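Long-range contact in DNA annealing helicase and endonuclease ZRANB3 (Homo sapiens, PDB 5MKW), which anneals DNA strands and cleaves DNA as an endonuclease to help stalled replication forks restart, the chain here being its HNH nuclease domain: residues Trp72-Ile77 / Asp90-Leu95. Numbering follows the deposited sequence.
Sequences WQVDHI and DNLQTL
Asp75 and Gln93 form a hydrogen-bonded pair of a two-stranded antiparallel hairpin: Asp75 N gives its hydrogen to Gln93 O at 2.8 Å, and Gln93 N returns one to Asp75 O. Gln73 and Leu95 repeat this two-way pairing, with Leu95 N reaching Gln73 O almost straight (174°). Past His76, Ile77 N still bonds to Asn91 O at 2.7 Å, but it comes from above the carbonyl plane, as the chain leaves the regular ladder.

On the face bearing Asp75, Leu95 CD1 packs 3.7 Å from Asp75 CB. The carboxylate, swung away from the backbone N of its own residue (chi1 -154°), accepts the next amide, His76 N, at OD1. Gln93 CB meets Ile77 CG1 at 3.8 Å. Set between its own backbone N and carbonyl carbon (chi1 74°), Gln93 CG turns back over the neighbouring strand, 3.8 Å from Asp75 O, and the extended chain passes Ile77 CG1. Cut back to an alanine, this position would keep the CB contact but would probably open a gap beside Ile77 CG1 and over Asp75 O. The other face is mostly apolar where the strands meet, with Val74 CG1 against Leu92 CB and the methyl CG2 of Thr94 3.8 Å from Trp72 CE3.

Helix 5-16 backs this second face: Leu8 touches Leu92, Glu16 binds the Thr94 hydroxyl, and Arg9 makes a cation-pi contact with Trp72. Opposite, His100 of helix 97-118 reaches Asp75, and Leu95 directly precedes Cys96, a zinc ligand with Cys20, Cys23 and Cys99. A beta hairpin followed by a helix is the hallmark of the His-Me finger nucleases, here the HNH domain.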
loop_
_atom_site.group_PDB
_atom_site.type_symbol
_atom_site.label_atom_id
_atom_site.label_comp_id
_atom_site.label_asym_id
_atom_site.label_seq_id
_atom_site.Cartn_x
_atom_site.Cartn_y
_atom_site.Cartn_z
ATOM N N TRP A 72 -2.907 0.894 3.490
ATOM C CA TRP A 72 -1.508 1.343 3.377
ATOM C C TRP A 72 -0.525 0.213 3.678
ATOM O O TRP A 72 -0.851 -0.746 4.378
ATOM C CB TRP A 72 -1.190 2.589 4.255
ATOM C CG TRP A 72 -1.336 2.421 5.699
ATOM C CD1 TRP A 72 -2.469 2.602 6.431
ATOM C CD2 TRP A 72 -0.310 2.063 6.636
ATOM N NE1 TRP A 72 -2.233 2.353 7.765
ATOM C CE2 TRP A 72 -0.908 2.045 7.923
ATOM C CE3 TRP A 72 1.053 1.802 6.522
ATOM C CZ2 TRP A 72 -0.198 1.751 9.082
ATOM C CZ3 TRP A 72 1.771 1.456 7.697
ATOM C CH2 TRP A 72 1.135 1.484 8.962
ATOM N N GLN A 73 0.679 0.370 3.136
ATOM C CA GLN A 73 1.778 -0.581 3.224
ATOM C C GLN A 73 3.070 0.225 3.445
ATOM O O GLN A 73 3.171 1.350 2.956
ATOM C CB GLN A 73 1.927 -1.321 1.881
ATOM C CG GLN A 73 0.822 -2.305 1.562
ATOM C CD GLN A 73 0.876 -3.507 2.497
ATOM O OE1 GLN A 73 1.973 -3.956 2.853
ATOM N NE2 GLN A 73 -0.266 -3.885 3.065
ATOM N N VAL A 74 4.051 -0.370 4.146
ATOM C CA VAL A 74 5.416 0.151 4.179
ATOM C C VAL A 74 6.191 -0.327 2.963
ATOM O O VAL A 74 6.096 -1.505 2.582
ATOM C CB VAL A 74 6.143 -0.334 5.446
ATOM C CG1 VAL A 74 7.595 0.109 5.453
ATOM C CG2 VAL A 74 5.423 0.198 6.666
ATOM N N ASP A 75 6.973 0.556 2.358
ATOM C CA ASP A 75 7.784 0.150 1.223
ATOM C C ASP A 75 9.068 0.964 1.212
ATOM O O ASP A 75 9.275 1.842 2.064
ATOM C CB ASP A 75 6.985 0.352 -0.078
ATOM C CG ASP A 75 7.436 -0.571 -1.230
ATOM O OD1 ASP A 75 8.596 -1.082 -1.222
ATOM O OD2 ASP A 75 6.649 -0.687 -2.191
ATOM N N HIS A 76 9.944 0.666 0.263
ATOM C CA HIS A 76 11.243 1.337 0.183
ATOM C C HIS A 76 11.114 2.751 -0.348
ATOM O O HIS A 76 10.327 3.013 -1.264
ATOM C CB HIS A 76 12.190 0.582 -0.753
ATOM C CG HIS A 76 12.493 -0.797 -0.299
ATOM N ND1 HIS A 76 12.034 -1.911 -0.958
ATOM C CD2 HIS A 76 13.178 -1.246 0.774
ATOM C CE1 HIS A 76 12.466 -2.994 -0.336
ATOM N NE2 HIS A 76 13.151 -2.618 0.724
ATOM N N ILE A 77 11.966 3.648 0.144
ATOM C CA ILE A 77 12.079 4.960 -0.465
ATOM C C ILE A 77 12.953 4.878 -1.714
ATOM O O ILE A 77 12.563 5.391 -2.763
ATOM C CB ILE A 77 12.686 5.999 0.477
ATOM C CG1 ILE A 77 11.801 6.206 1.711
ATOM C CG2 ILE A 77 12.917 7.306 -0.283
ATOM C CD1 ILE A 77 12.519 6.902 2.849
ATOM N N ASP A 90 15.370 4.236 7.797
ATOM C CA ASP A 90 15.634 5.431 7.023
ATOM C C ASP A 90 15.446 5.245 5.516
ATOM O O ASP A 90 15.549 6.198 4.741
ATOM C CB ASP A 90 17.051 5.949 7.321
ATOM C CG ASP A 90 18.161 4.970 6.880
ATOM O OD1 ASP A 90 18.026 4.266 5.838
ATOM O OD2 ASP A 90 19.210 4.941 7.566
ATOM N N ASN A 91 15.177 4.024 5.097
ATOM C CA ASN A 91 14.798 3.759 3.698
ATOM C C ASN A 91 13.346 3.283 3.539
ATOM O O ASN A 91 12.977 2.781 2.490
ATOM C CB ASN A 91 15.728 2.709 3.061
ATOM C CG ASN A 91 15.627 2.679 1.554
ATOM O OD1 ASN A 91 15.423 3.709 0.916
ATOM N ND2 ASN A 91 15.725 1.485 0.972
ATOM N N LEU A 92 12.510 3.546 4.536
ATOM C CA LEU A 92 11.121 3.106 4.477
ATOM C C LEU A 92 10.094 4.252 4.499
ATOM O O LEU A 92 10.318 5.294 5.105
ATOM C CB LEU A 92 10.847 2.162 5.625
ATOM C CG LEU A 92 11.686 0.880 5.632
ATOM C CD1 LEU A 92 11.261 -0.030 6.782
ATOM C CD2 LEU A 92 11.574 0.135 4.317
ATOM N N GLN A 93 8.935 4.006 3.903
ATOM C CA GLN A 93 7.905 5.001 3.782
ATOM C C GLN A 93 6.555 4.299 3.704
ATOM O O GLN A 93 6.466 3.143 3.297
ATOM C CB GLN A 93 8.135 5.891 2.567
ATOM C CG GLN A 93 7.820 5.213 1.230
ATOM C CD GLN A 93 8.116 6.032 0.012
ATOM O OE1 GLN A 93 8.434 5.491 -1.088
ATOM N NE2 GLN A 93 8.209 7.300 0.218
ATOM N N THR A 94 5.529 5.056 4.070
ATOM C CA THR A 94 4.152 4.689 3.928
ATOM C C THR A 94 3.696 5.005 2.526
ATOM O O THR A 94 3.902 6.122 2.008
ATOM C CB THR A 94 3.299 5.511 4.939
ATOM O OG1 THR A 94 3.771 5.272 6.278
ATOM C CG2 THR A 94 1.859 5.111 4.842
ATOM N N LEU A 95 3.073 4.010 1.914
ATOM C CA LEU A 95 2.366 4.177 0.644
ATOM C C LEU A 95 0.926 3.724 0.834
ATOM O O LEU A 95 0.671 2.672 1.452
ATOM C CB LEU A 95 2.998 3.303 -0.463
ATOM C CG LEU A 95 4.442 3.537 -0.911
ATOM C CD1 LEU A 95 4.796 2.612 -2.069
ATOM C CD2 LEU A 95 4.677 4.978 -1.319
#